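Local atomic coordinates of mandelate racemase/muconate lactonizing enzyme family protein (Bradyrhizobium sp. ORS 278, PDB entry 3TOY), a protein that belongs to the enolase superfamily, pairing an N-terminal capping domain with a modified TIM barrel that binds a metal ion at the end of its strands. Residues S72-Y77 with D294-G299; I267-N272 with G286-I291. All coordinates share one frame; numbering follows the deposited sequence.

Contact 1 (S72-Y77 with D294-G299); sequences SYLFAY and DLMKVG
M296 reaches from the barrel domain to the end of strand 69-75 in the capping domain, the two-domain interface of the enolase superfamily, and lies against L74, F75 and Y77. Most of the packing is apolar. CD2 of L74 lies 3.8 Å from M296 CG, and the two side chains pass each other at a slant. A turn about the CG-SD bond of M296 (chi3 -76°) brings CE to within 4.0 Å of Y77 CE2 and 4.2 Å of F75 CB. SD is pressed against F75 O at 3.0 Å, a buried carbonyl with no hydrogen-bond partner. Within 72-77 the backbone N of Y77 stands over the centre of the F75 ring, while F75 CE2 covers one face of the Y77 ring near its rim.

Polar contacts shape the loop before helix 300-314. D294 OD1 accepts from M296 N in an Asx turn, tying down the backbone from which the methionine side chain departs, and D294 O takes the backbone N-H groups of K297 and V298. D294 OD2 is also hydrogen-bonded to H321 ND1. A water in the plane of the Y77 ring bridges the domains, 2.6 Å from Y77 OH and 2.8 Å from D294 OD2.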
loop_
_atom_site.group_PDB
_atom_site.type_symbol
_atom_site.label_atom_id
_atom_site.label_comp_id
_atom_site.label_asym_id
_atom_site.label_seq_id
_atom_site.Cartn_x
_atom_site.Cartn_y
_atom_site.Cartn_z
ATOM N N SER A 72 -16.117 -24.631 35.588
ATOM C CA SER A 72 -16.321 -23.500 34.688
ATOM C C SER A 72 -17.695 -23.684 34.089
ATOM O O SER A 72 -18.298 -24.748 34.246
ATOM C CB SER A 72 -15.255 -23.522 33.586
ATOM O OG SER A 72 -15.521 -24.577 32.681
ATOM N N TYR A 73 -18.231 -22.664 33.433
ATOM C CA TYR A 73 -19.463 -22.871 32.668
ATOM C C TYR A 73 -19.414 -22.175 31.301
ATOM O O TYR A 73 -18.630 -21.216 31.080
ATOM C CB TYR A 73 -20.713 -22.391 33.447
ATOM C CG TYR A 73 -20.852 -20.880 33.513
ATOM C CD1 TYR A 73 -21.565 -20.181 32.533
ATOM C CD2 TYR A 73 -20.260 -20.155 34.537
ATOM C CE1 TYR A 73 -21.676 -18.785 32.576
ATOM C CE2 TYR A 73 -20.365 -18.777 34.595
ATOM C CZ TYR A 73 -21.066 -18.100 33.604
ATOM O OH TYR A 73 -21.172 -16.740 33.670
ATOM N N LEU A 74 -20.246 -22.682 30.403
ATOM C CA LEU A 74 -20.474 -22.117 29.084
ATOM C C LEU A 74 -21.901 -21.611 28.987
ATOM O O LEU A 74 -22.831 -22.286 29.456
ATOM C CB LEU A 74 -20.278 -23.197 28.031
ATOM C CG LEU A 74 -18.920 -23.888 28.020
ATOM C CD1 LEU A 74 -18.947 -25.025 27.005
ATOM C CD2 LEU A 74 -17.798 -22.904 27.703
ATOM N N PHE A 75 -22.076 -20.410 28.424
ATOM C CA PHE A 75 -23.388 -19.970 27.938
ATOM C C PHE A 75 -23.528 -20.558 26.559
ATOM O O PHE A 75 -22.640 -20.378 25.712
ATOM C CB PHE A 75 -23.473 -18.442 27.871
ATOM C CG PHE A 75 -24.706 -17.933 27.184
ATOM C CD1 PHE A 75 -25.958 -18.055 27.780
ATOM C CD2 PHE A 75 -24.625 -17.326 25.933
ATOM C CE1 PHE A 75 -27.077 -17.583 27.151
ATOM C CE2 PHE A 75 -25.755 -16.863 25.302
ATOM C CZ PHE A 75 -26.981 -16.982 25.902
ATOM N N ALA A 76 -24.635 -21.264 26.319
ATOM C CA ALA A 76 -24.752 -22.072 25.122
ATOM C C ALA A 76 -25.599 -21.434 24.026
ATOM O O ALA A 76 -25.778 -22.032 22.954
ATOM C CB ALA A 76 -25.290 -23.465 25.480
ATOM N N TYR A 77 -26.109 -20.229 24.294
ATOM C CA TYR A 77 -26.946 -19.499 23.343
ATOM C C TYR A 77 -28.342 -20.079 23.118
ATOM O O TYR A 77 -29.326 -19.352 23.188
ATOM C CB TYR A 77 -26.237 -19.349 21.989
ATOM C CG TYR A 77 -25.195 -18.240 21.996
ATOM C CD1 TYR A 77 -25.558 -16.916 21.738
ATOM C CD2 TYR A 77 -23.865 -18.515 22.276
ATOM C CE1 TYR A 77 -24.596 -15.893 21.750
ATOM C CE2 TYR A 77 -22.899 -17.490 22.292
ATOM C CZ TYR A 77 -23.282 -16.196 22.024
ATOM O OH TYR A 77 -22.333 -15.181 22.039
ATOM N N ASP A 294 -14.721 -13.403 24.036
ATOM C CA ASP A 294 -15.519 -14.274 24.906
ATOM C C ASP A 294 -14.596 -15.397 25.357
ATOM O O ASP A 294 -13.969 -16.080 24.527
ATOM C CB ASP A 294 -16.678 -14.844 24.075
ATOM C CG ASP A 294 -17.677 -15.649 24.912
ATOM O OD1 ASP A 294 -17.236 -16.396 25.827
ATOM O OD2 ASP A 294 -18.887 -15.520 24.637
ATOM N N LEU A 295 -14.477 -15.591 26.664
ATOM C CA LEU A 295 -13.615 -16.655 27.147
ATOM C C LEU A 295 -14.000 -18.020 26.566
ATOM O O LEU A 295 -13.155 -18.896 26.498
ATOM C CB LEU A 295 -13.618 -16.702 28.684
ATOM C CG LEU A 295 -12.750 -15.624 29.334
ATOM C CD1 LEU A 295 -13.144 -15.421 30.813
ATOM C CD2 LEU A 295 -11.274 -15.952 29.222
ATOM N N MET A 296 -15.259 -18.197 26.162
ATOM C CA MET A 296 -15.699 -19.482 25.595
ATOM C C MET A 296 -15.188 -19.699 24.178
ATOM O O MET A 296 -15.210 -20.818 23.682
ATOM C CB MET A 296 -17.216 -19.547 25.465
ATOM C CG MET A 296 -18.024 -19.295 26.680
ATOM S SD MET A 296 -19.720 -19.713 26.210
ATOM C CE MET A 296 -20.262 -18.316 25.215
ATOM N N LYS A 297 -14.782 -18.628 23.494
ATOM C CA LYS A 297 -14.440 -18.766 22.051
ATOM C C LYS A 297 -12.989 -18.370 21.773
ATOM O O LYS A 297 -12.382 -18.807 20.789
ATOM C CB LYS A 297 -15.384 -17.910 21.209
ATOM C CG LYS A 297 -16.834 -18.358 21.281
ATOM C CD LYS A 297 -17.692 -17.675 20.239
ATOM C CE LYS A 297 -19.090 -18.292 20.172
ATOM N NZ LYS A 297 -19.950 -17.687 19.110
ATOM N N VAL A 298 -12.427 -17.577 22.669
ATOM C CA VAL A 298 -11.020 -17.170 22.569
ATOM C C VAL A 298 -9.987 -18.225 23.002
ATOM O O VAL A 298 -8.782 -18.015 22.819
ATOM C CB VAL A 298 -10.788 -15.848 23.339
ATOM C CG1 VAL A 298 -10.623 -16.125 24.826
ATOM C CG2 VAL A 298 -9.519 -15.131 22.837
ATOM N N GLY A 299 -10.434 -19.371 23.531
ATOM C CA GLY A 299 -9.484 -20.377 24.065
ATOM C C GLY A 299 -9.275 -20.303 25.574
ATOM O O GLY A 299 -8.188 -20.610 26.080
HETATM O O HOH W 1 -19.798 -15.697 22.047
#

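Contact 2 (I267-N272 with G286-I291); sequences IQAGEN and GASDFI. With CA (calcium ion), chain E.
Strand 267-269 runs parallel to the short, weakly bonded strand 290-291, and I267 O joins them by accepting from both D289 N and F290 N, the latter bond the straighter at 166° and 3.0 Å. Farther along, the pairing is loose, and I291 CA approaches A269 O at 3.2 Å in a CA-H...O contact.

D289 adds a side-chain bond at the start of the pair. Its CG lies anti to the carbonyl carbon (chi1 -60°), bringing OD2 alongside the neighbouring strand, where its anti lone pair receives I267 N at 2.8 Å. The same residue thus holds both the N-H and the C=O of I267, while its OD1 forms a salt bridge with R260. S288 points toward the other strand and puts CB 3.4 Å from I267 O; its hydroxyl turns back to donate to F290 O at 2.7 Å, from above the carbonyl plane. On the face that carries Q268 and F290, the bent side chain of Q268 crosses that of F290 at about a right angle, their amide and ring planes 57° apart. A269 and I291 lie on the other face; A269 CB is 4.2 Å from S288 CB.

Past G270, whose backbone angles would force a side chain against the preceding carbonyl oxygen, E271 binds calcium through both carboxylate oxygens.

Helix 275-285 makes the crossover of this beta-alpha-beta unit and ends in a Schellman motif at G286. Strand 243-245 flanks 267-269 on its other edge, helix 253-262 packs on I267, A269 and A287, and helix 300-314 covers I291.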
loop_
_atom_site.group_PDB
_atom_site.type_symbol
_atom_site.label_atom_id
_atom_site.label_comp_id
_atom_site.label_asym_id
_atom_site.label_seq_id
_atom_site.Cartn_x
_atom_site.Cartn_y
_atom_site.Cartn_z
ATOM N N ILE A 267 -15.706 1.228 16.828
ATOM C CA ILE A 267 -16.338 -0.040 16.485
ATOM C C ILE A 267 -15.809 -1.112 17.423
ATOM O O ILE A 267 -14.596 -1.264 17.572
ATOM C CB ILE A 267 -15.980 -0.429 15.038
ATOM C CG1 ILE A 267 -16.529 0.624 14.075
ATOM C CG2 ILE A 267 -16.540 -1.802 14.683
ATOM C CD1 ILE A 267 -18.096 0.864 14.200
ATOM N N GLN A 268 -16.731 -1.829 18.066
ATOM C CA GLN A 268 -16.423 -2.917 19.004
ATOM C C GLN A 268 -16.838 -4.253 18.358
ATOM O O GLN A 268 -17.876 -4.338 17.693
ATOM C CB GLN A 268 -17.246 -2.702 20.299
ATOM C CG GLN A 268 -17.178 -3.822 21.330
ATOM C CD GLN A 268 -15.806 -3.935 21.964
ATOM O OE1 GLN A 268 -14.878 -4.453 21.338
ATOM N NE2 GLN A 268 -15.660 -3.443 23.222
ATOM N N ALA A 269 -16.020 -5.284 18.550
ATOM C CA ALA A 269 -16.320 -6.605 17.987
ATOM C C ALA A 269 -15.491 -7.639 18.700
ATOM O O ALA A 269 -14.697 -7.304 19.558
ATOM C CB ALA A 269 -16.054 -6.644 16.460
ATOM N N GLY A 270 -15.655 -8.905 18.344
ATOM C CA GLY A 270 -14.735 -9.922 18.879
ATOM C C GLY A 270 -15.370 -11.033 19.702
ATOM O O GLY A 270 -14.753 -12.083 19.914
ATOM N N GLU A 271 -16.610 -10.843 20.127
ATOM C CA GLU A 271 -17.206 -11.853 21.025
ATOM C C GLU A 271 -17.466 -13.160 20.303
ATOM O O GLU A 271 -17.729 -14.178 20.939
ATOM C CB GLU A 271 -18.515 -11.340 21.629
ATOM C CG GLU A 271 -19.720 -11.382 20.675
ATOM C CD GLU A 271 -20.845 -10.486 21.171
ATOM O OE1 GLU A 271 -20.580 -9.307 21.450
ATOM O OE2 GLU A 271 -21.995 -10.953 21.275
ATOM N N ASN A 272 -17.416 -13.142 18.970
ATOM C CA ASN A 272 -17.654 -14.352 18.209
ATOM C C ASN A 272 -16.457 -14.898 17.414
ATOM O O ASN A 272 -16.603 -15.893 16.680
ATOM C CB ASN A 272 -18.904 -14.176 17.316
ATOM C CG ASN A 272 -20.160 -14.071 18.144
ATOM O OD1 ASN A 272 -20.353 -14.890 19.028
ATOM N ND2 ASN A 272 -20.973 -13.039 17.921
ATOM N N GLY A 286 -7.711 -4.951 10.413
ATOM C CA GLY A 286 -8.163 -3.687 11.013
ATOM C C GLY A 286 -9.682 -3.660 11.205
ATOM O O GLY A 286 -10.316 -2.640 11.019
ATOM N N ALA A 287 -10.250 -4.781 11.614
ATOM C CA ALA A 287 -11.714 -4.892 11.758
ATOM C C ALA A 287 -12.352 -3.914 12.781
ATOM O O ALA A 287 -13.475 -3.440 12.564
ATOM C CB ALA A 287 -12.083 -6.338 12.100
ATOM N N SER A 288 -11.678 -3.635 13.895
ATOM C CA SER A 288 -12.321 -2.849 14.960
ATOM C C SER A 288 -11.372 -1.955 15.747
ATOM O O SER A 288 -10.151 -2.123 15.692
ATOM C CB SER A 288 -13.059 -3.792 15.910
ATOM O OG SER A 288 -12.115 -4.611 16.606
ATOM N N ASP A 289 -11.945 -0.978 16.457
ATOM C CA ASP A 289 -11.192 -0.096 17.331
ATOM C C ASP A 289 -11.003 -0.696 18.679
ATOM O O ASP A 289 -9.967 -0.476 19.297
ATOM C CB ASP A 289 -11.930 1.240 17.502
ATOM C CG ASP A 289 -12.125 1.933 16.177
ATOM O OD1 ASP A 289 -11.100 2.331 15.592
ATOM O OD2 ASP A 289 -13.263 2.052 15.693
ATOM N N PHE A 290 -12.031 -1.421 19.137
ATOM C CA PHE A 290 -12.032 -2.075 20.442
ATOM C C PHE A 290 -12.261 -3.571 20.167
ATOM O O PHE A 290 -12.829 -3.937 19.127
ATOM C CB PHE A 290 -13.245 -1.597 21.272
ATOM C CG PHE A 290 -13.243 -0.105 21.614
ATOM C CD1 PHE A 290 -12.070 0.639 21.601
ATOM C CD2 PHE A 290 -14.424 0.520 21.996
ATOM C CE1 PHE A 290 -12.102 1.989 21.947
ATOM C CE2 PHE A 290 -14.452 1.867 22.354
ATOM C CZ PHE A 290 -13.289 2.584 22.339
ATOM N N ILE A 291 -11.899 -4.437 21.120
ATOM C CA ILE A 291 -12.288 -5.843 21.021
ATOM C C ILE A 291 -12.862 -6.283 22.368
ATOM O O ILE A 291 -12.534 -5.703 23.391
ATOM C CB ILE A 291 -11.106 -6.819 20.639
ATOM C CG1 ILE A 291 -9.951 -6.724 21.642
ATOM C CG2 ILE A 291 -10.644 -6.546 19.153
ATOM C CD1 ILE A 291 -8.869 -7.749 21.383
HETATM CA CA CA E . -22.827 -8.519 21.858
HETATM O O HOH W 2 -22.853 -8.307 19.597
HETATM O O HOH W 3 -23.126 -8.770 24.279
#

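How the contacts relate
Contact 2 is nested within the long loop of chain that contact 1 closes, and their centres lie about 17 Å apart. They nevertheless touch where the residues after strand 267-269 meet the loop after strand 290-291: K297 NZ is 2.8 Å from N272 OD1, a probable hydrogen bond. D294 CB packs 3.4 Å from E271 O. Contact 1 joins the capping domain to the barrel, whereas contact 2 joins adjacent barrel strands. Contact 2 supplies E271 to the calcium site, both carboxylate oxygens binding alongside D219, E245 and two waters; contact 1 only comes near that ion, the Y77 side chain being about 7 Å away. L116 of a second subunit packs on Y77, K297 and N272.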